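PDB 6YJO: FAD-binding PCMH-type domain-containing protein from Gibberella zeae, which probably oxidises oligosaccharides, using an FAD cofactor that is covalently attached to the protein at two points. Local coordinates for residues R377-G389 / K415-Y427. Numbering follows the deposited sequence.
Sequences RHTWYILIDLFGG and KLLLWQFSDHGNY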
loop_
_atom_site.group_PDB
_atom_site.type_symbol
_atom_site.label_atom_id
_atom_site.label_comp_id
_atom_site.label_asym_id
_atom_site.label_seq_id
_atom_site.Cartn_x
_atom_site.Cartn_y
_atom_site.Cartn_z
ATOM N N ARG A 377 15.791 -6.267 21.110
ATOM C CA ARG A 377 15.263 -5.095 20.423
ATOM C C ARG A 377 13.749 -5.043 20.600
ATOM O O ARG A 377 13.042 -5.986 20.225
ATOM C CB ARG A 377 15.641 -5.159 18.944
ATOM C CG ARG A 377 15.665 -3.824 18.205
ATOM C CD ARG A 377 16.160 -4.038 16.777
ATOM N NE ARG A 377 15.991 -2.875 15.908
ATOM C CZ ARG A 377 16.923 -1.954 15.674
ATOM N NH1 ARG A 377 18.111 -2.026 16.256
ATOM N NH2 ARG A 377 16.659 -0.947 14.851
ATOM N N HIS A 378 13.255 -3.949 21.181
ATOM C CA HIS A 378 11.835 -3.773 21.464
ATOM C C HIS A 378 11.215 -2.630 20.674
ATOM O O HIS A 378 10.148 -2.133 21.045
ATOM C CB HIS A 378 11.628 -3.529 22.958
ATOM C CG HIS A 378 11.950 -4.711 23.813
ATOM N ND1 HIS A 378 12.463 -4.589 25.086
ATOM C CD2 HIS A 378 11.821 -6.039 23.583
ATOM C CE1 HIS A 378 12.641 -5.791 25.602
ATOM N NE2 HIS A 378 12.261 -6.687 24.710
ATOM N N THR A 379 11.858 -2.201 19.595
ATOM C CA THR A 379 11.431 -1.020 18.847
ATOM C C THR A 379 10.633 -1.426 17.612
ATOM O O THR A 379 10.860 -0.941 16.503
ATOM C CB THR A 379 12.648 -0.172 18.480
ATOM O OG1 THR A 379 12.215 1.068 17.901
ATOM C CG2 THR A 379 13.568 -0.914 17.509
ATOM N N TRP A 380 9.670 -2.327 17.816
ATOM C CA TRP A 380 8.905 -2.932 16.737
ATOM C C TRP A 380 7.424 -2.923 17.094
ATOM O O TRP A 380 7.034 -2.611 18.222
ATOM C CB TRP A 380 9.369 -4.371 16.466
ATOM C CG TRP A 380 9.351 -5.243 17.694
ATOM C CD1 TRP A 380 10.402 -5.514 18.520
ATOM C CD2 TRP A 380 8.223 -5.947 18.239
ATOM N NE1 TRP A 380 10.004 -6.341 19.543
ATOM C CE2 TRP A 380 8.671 -6.621 19.394
ATOM C CE3 TRP A 380 6.881 -6.072 17.864
ATOM C CZ2 TRP A 380 7.825 -7.409 20.175
ATOM C CZ3 TRP A 380 6.043 -6.855 18.642
ATOM C CH2 TRP A 380 6.519 -7.513 19.783
ATOM N N TYR A 381 6.598 -3.259 16.104
ATOM C CA TYR A 381 5.183 -3.542 16.313
ATOM C C TYR A 381 4.694 -4.360 15.125
ATOM O O TYR A 381 5.367 -4.459 14.097
ATOM C CB TYR A 381 4.358 -2.259 16.492
ATOM C CG TYR A 381 4.259 -1.395 15.258
ATOM C CD1 TYR A 381 3.319 -1.664 14.271
ATOM C CD2 TYR A 381 5.096 -0.301 15.083
ATOM C CE1 TYR A 381 3.222 -0.873 13.139
ATOM C CE2 TYR A 381 5.007 0.495 13.957
ATOM C CZ TYR A 381 4.072 0.208 12.991
ATOM O OH TYR A 381 3.992 1.005 11.872
ATOM N N ILE A 382 3.507 -4.944 15.276
ATOM C CA ILE A 382 2.948 -5.848 14.276
ATOM C C ILE A 382 1.470 -5.532 14.078
ATOM O O ILE A 382 0.735 -5.326 15.048
ATOM C CB ILE A 382 3.144 -7.322 14.688
ATOM C CG1 ILE A 382 4.639 -7.649 14.762
ATOM C CG2 ILE A 382 2.419 -8.254 13.714
ATOM C CD1 ILE A 382 4.956 -9.036 15.292
ATOM N N LEU A 383 1.036 -5.505 12.818
ATOM C CA LEU A 383 -0.357 -5.260 12.456
ATOM C C LEU A 383 -0.858 -6.440 11.635
ATOM O O LEU A 383 -0.306 -6.737 10.569
ATOM C CB LEU A 383 -0.503 -3.958 11.664
ATOM C CG LEU A 383 -0.083 -2.669 12.372
ATOM C CD1 LEU A 383 -0.361 -1.459 11.498
ATOM C CD2 LEU A 383 -0.786 -2.539 13.707
ATOM N N ILE A 384 -1.896 -7.111 12.133
ATOM C CA ILE A 384 -2.497 -8.262 11.466
ATOM C C ILE A 384 -3.923 -7.870 11.103
ATOM O O ILE A 384 -4.821 -7.901 11.952
ATOM C CB ILE A 384 -2.477 -9.520 12.338
ATOM C CG1 ILE A 384 -1.172 -9.602 13.127
ATOM C CG2 ILE A 384 -2.648 -10.760 11.476
ATOM C CD1 ILE A 384 -1.016 -10.891 13.907
ATOM N N ASP A 385 -4.141 -7.499 9.845
ATOM C CA ASP A 385 -5.478 -7.175 9.374
ATOM C C ASP A 385 -6.246 -8.449 9.053
ATOM O O ASP A 385 -5.677 -9.428 8.565
ATOM C CB ASP A 385 -5.406 -6.294 8.128
ATOM C CG ASP A 385 -4.857 -4.913 8.416
ATOM O OD1 ASP A 385 -5.588 -4.094 9.013
ATOM O OD2 ASP A 385 -3.695 -4.646 8.046
ATOM N N LEU A 386 -7.545 -8.434 9.338
ATOM C CA LEU A 386 -8.441 -9.461 8.820
ATOM C C LEU A 386 -8.764 -9.092 7.376
ATOM O O LEU A 386 -9.484 -8.122 7.117
ATOM C CB LEU A 386 -9.691 -9.576 9.687
ATOM C CG LEU A 386 -9.419 -9.870 11.170
ATOM C CD1 LEU A 386 -10.695 -10.311 11.879
ATOM C CD2 LEU A 386 -8.314 -10.915 11.346
ATOM N N PHE A 387 -8.225 -9.868 6.437
ATOM C CA PHE A 387 -8.079 -9.465 5.043
ATOM C C PHE A 387 -9.095 -10.114 4.111
ATOM O O PHE A 387 -9.715 -9.421 3.300
ATOM C CB PHE A 387 -6.662 -9.810 4.576
ATOM C CG PHE A 387 -6.362 -9.400 3.167
ATOM C CD1 PHE A 387 -5.918 -8.120 2.884
ATOM C CD2 PHE A 387 -6.499 -10.301 2.126
ATOM C CE1 PHE A 387 -5.627 -7.744 1.588
ATOM C CE2 PHE A 387 -6.210 -9.929 0.830
ATOM C CZ PHE A 387 -5.774 -8.648 0.563
ATOM N N GLY A 388 -9.252 -11.435 4.187
ATOM C CA GLY A 388 -10.089 -12.150 3.241
ATOM C C GLY A 388 -11.204 -12.951 3.876
ATOM O O GLY A 388 -11.755 -12.561 4.909
ATOM N N GLY A 389 -11.549 -14.079 3.259
ATOM C CA GLY A 389 -12.626 -14.917 3.730
ATOM C C GLY A 389 -13.912 -14.698 2.953
ATOM O O GLY A 389 -14.000 -13.827 2.082
ATOM N N LYS A 415 -5.881 -15.261 0.281
ATOM C CA LYS A 415 -5.278 -15.177 1.601
ATOM C C LYS A 415 -6.289 -14.644 2.613
ATOM O O LYS A 415 -7.263 -13.969 2.269
ATOM C CB LYS A 415 -4.038 -14.284 1.570
ATOM C CG LYS A 415 -3.007 -14.672 0.510
ATOM C CD LYS A 415 -2.558 -16.125 0.653
ATOM C CE LYS A 415 -1.486 -16.481 -0.372
ATOM N NZ LYS A 415 -1.963 -16.310 -1.774
ATOM N N LEU A 416 -6.046 -14.957 3.881
ATOM C CA LEU A 416 -6.935 -14.541 4.955
ATOM C C LEU A 416 -6.388 -13.402 5.798
ATOM O O LEU A 416 -7.165 -12.553 6.237
ATOM C CB LEU A 416 -7.249 -15.728 5.874
ATOM C CG LEU A 416 -8.170 -15.450 7.063
ATOM C CD1 LEU A 416 -9.564 -15.068 6.587
ATOM C CD2 LEU A 416 -8.225 -16.657 7.984
ATOM N N LEU A 417 -5.074 -13.353 6.015
ATOM C CA LEU A 417 -4.466 -12.439 6.970
ATOM C C LEU A 417 -3.395 -11.596 6.295
ATOM O O LEU A 417 -2.587 -12.113 5.519
ATOM C CB LEU A 417 -3.856 -13.208 8.141
ATOM C CG LEU A 417 -4.817 -14.107 8.920
ATOM C CD1 LEU A 417 -4.060 -14.915 9.968
ATOM C CD2 LEU A 417 -5.938 -13.285 9.559
ATOM N N LEU A 418 -3.389 -10.299 6.601
ATOM C CA LEU A 418 -2.397 -9.357 6.088
ATOM C C LEU A 418 -1.526 -8.915 7.256
ATOM O O LEU A 418 -1.911 -8.038 8.034
ATOM C CB LEU A 418 -3.065 -8.164 5.409
ATOM C CG LEU A 418 -2.136 -6.988 5.097
ATOM C CD1 LEU A 418 -1.007 -7.429 4.171
ATOM C CD2 LEU A 418 -2.903 -5.813 4.500
ATOM N N TRP A 419 -0.349 -9.523 7.368
ATOM C CA TRP A 419 0.596 -9.163 8.414
ATOM C C TRP A 419 1.472 -8.002 7.965
ATOM O O TRP A 419 1.869 -7.921 6.801
ATOM C CB TRP A 419 1.488 -10.350 8.771
ATOM C CG TRP A 419 0.770 -11.605 9.162
ATOM C CD1 TRP A 419 -0.094 -12.335 8.395
ATOM C CD2 TRP A 419 0.887 -12.304 10.407
ATOM N NE1 TRP A 419 -0.536 -13.432 9.094
ATOM C CE2 TRP A 419 0.051 -13.439 10.332
ATOM C CE3 TRP A 419 1.610 -12.077 11.583
ATOM C CZ2 TRP A 419 -0.080 -14.341 11.386
ATOM C CZ3 TRP A 419 1.481 -12.976 12.626
ATOM C CH2 TRP A 419 0.643 -14.092 12.521
ATOM N N GLN A 420 1.777 -7.105 8.896
ATOM C CA GLN A 420 2.829 -6.122 8.696
ATOM C C GLN A 420 3.738 -6.130 9.913
ATOM O O GLN A 420 3.263 -6.073 11.052
ATOM C CB GLN A 420 2.275 -4.714 8.463
ATOM C CG GLN A 420 3.343 -3.744 7.986
ATOM C CD GLN A 420 2.857 -2.314 7.878
ATOM O OE1 GLN A 420 3.543 -1.458 7.319
ATOM N NE2 GLN A 420 1.676 -2.045 8.419
ATOM N N PHE A 421 5.041 -6.223 9.670
ATOM C CA PHE A 421 6.053 -6.151 10.715
ATOM C C PHE A 421 6.836 -4.865 10.504
ATOM O O PHE A 421 7.382 -4.646 9.418
ATOM C CB PHE A 421 6.991 -7.358 10.669
ATOM C CG PHE A 421 6.287 -8.683 10.536
ATOM C CD1 PHE A 421 5.762 -9.090 9.318
ATOM C CD2 PHE A 421 6.182 -9.539 11.619
ATOM C CE1 PHE A 421 5.126 -10.312 9.191
ATOM C CE2 PHE A 421 5.550 -10.764 11.497
ATOM C CZ PHE A 421 5.023 -11.150 10.280
ATOM N N SER A 422 6.886 -4.016 11.525
ATOM C CA SER A 422 7.624 -2.766 11.448
ATOM C C SER A 422 8.612 -2.654 12.602
ATOM O O SER A 422 8.460 -3.283 13.655
ATOM C CB SER A 422 6.682 -1.555 11.449
ATOM O OG SER A 422 5.948 -1.487 10.238
ATOM N N ASP A 423 9.647 -1.849 12.376
ATOM C CA ASP A 423 10.640 -1.533 13.397
ATOM C C ASP A 423 11.080 -0.098 13.171
ATOM O O ASP A 423 11.537 0.245 12.077
ATOM C CB ASP A 423 11.836 -2.488 13.329
ATOM C CG ASP A 423 12.950 -2.109 14.294
ATOM O OD1 ASP A 423 13.466 -0.972 14.213
ATOM O OD2 ASP A 423 13.312 -2.954 15.140
ATOM N N HIS A 424 10.929 0.739 14.192
ATOM C CA HIS A 424 11.323 2.135 14.071
ATOM C C HIS A 424 12.403 2.450 15.097
ATOM O O HIS A 424 12.247 3.355 15.923
ATOM C CB HIS A 424 10.104 3.052 14.233
ATOM C CG HIS A 424 9.090 2.910 13.134
ATOM N ND1 HIS A 424 8.815 3.921 12.238
ATOM C CD2 HIS A 424 8.296 1.870 12.782
ATOM C CE1 HIS A 424 7.891 3.512 11.386
ATOM N NE2 HIS A 424 7.559 2.271 11.694
ATOM N N GLY A 425 13.495 1.694 15.057
ATOM C CA GLY A 425 14.596 1.912 15.967
ATOM C C GLY A 425 15.813 2.491 15.283
ATOM O O GLY A 425 15.691 3.316 14.373
ATOM N N ASN A 426 16.991 2.050 15.712
ATOM C CA ASN A 426 18.258 2.596 15.244
ATOM C C ASN A 426 18.736 1.821 14.025
ATOM O O ASN A 426 18.727 0.586 14.027
ATOM C CB ASN A 426 19.305 2.546 16.360
ATOM C CG ASN A 426 20.722 2.647 15.835
ATOM O OD1 ASN A 426 21.467 1.665 15.833
ATOM N ND2 ASN A 426 21.098 3.834 15.372
ATOM N N TYR A 427 19.143 2.549 12.982
ATOM C CA TYR A 427 19.589 1.930 11.744
ATOM C C TYR A 427 20.895 2.500 11.217
ATOM O O TYR A 427 21.325 2.110 10.124
ATOM C CB TYR A 427 18.504 2.038 10.664
ATOM C CG TYR A 427 17.362 1.094 10.921
ATOM C CD1 TYR A 427 16.285 1.479 11.707
ATOM C CD2 TYR A 427 17.378 -0.199 10.413
ATOM C CE1 TYR A 427 15.242 0.611 11.963
ATOM C CE2 TYR A 427 16.340 -1.074 10.662
ATOM C CZ TYR A 427 15.276 -0.664 11.438
ATOM O OH TYR A 427 14.244 -1.537 11.687
HETATM O O HOH W 1 -9.675 -15.162 1.063
#
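Strands 380-386 and 417-423 are antiparallel neighbours (166°) inside the seven-stranded sheet beside the flavin. Paired backbone bonds join Tyr-381 to Ser-422, Leu-383 to Gln-420 and Asp-385 to Leu-418. On the face toward helix 357-371, Ile-384 CD1 lies over the six-membered ring of Trp-419, 3.5 Å from CZ3. CG2 of Ile-384, anti to the backbone N, lies over the same indole, whose NE1 is hydrogen-bonded to Thr-352 OG1. On the other face, Ser-422 CB sits above the Tyr-381 ring, 3.8 Å from its centroid, a CH-pi contact. Gln-420 lies alongside Leu-383, its OE1 hydrogen-bonded to Tyr-104 OH, and the Leu-418 side chain is about 5 Å from the FAD (nearest atoms).

At one end Arg-377 grips Asp-423 side-on: NE to OD2 is 2.8 Å and NH2 to OD1 3.3 Å, both syn but tilted about 30° out of the carboxylate plane; guanidinium and carboxylate planes are 23° apart. NH2 also donates to Asn-426 O (2.7 Å). Asp-423 OD1 further accepts Gly-425 N, an Asx turn, and Tyr-427 OH at 2.7 Å. At the far end Leu-416 O receives Phe-387 N and Gly-388 N from one face; Leu-416 and Leu-417 form a classic beta bulge facing Thr-352. Arg-377 across both oxygens and two further donors on OD1 are consistent with an ionised carboxylate; those bonds, with NH2 on Asn-426 O, would hold the turn after strand 417-423.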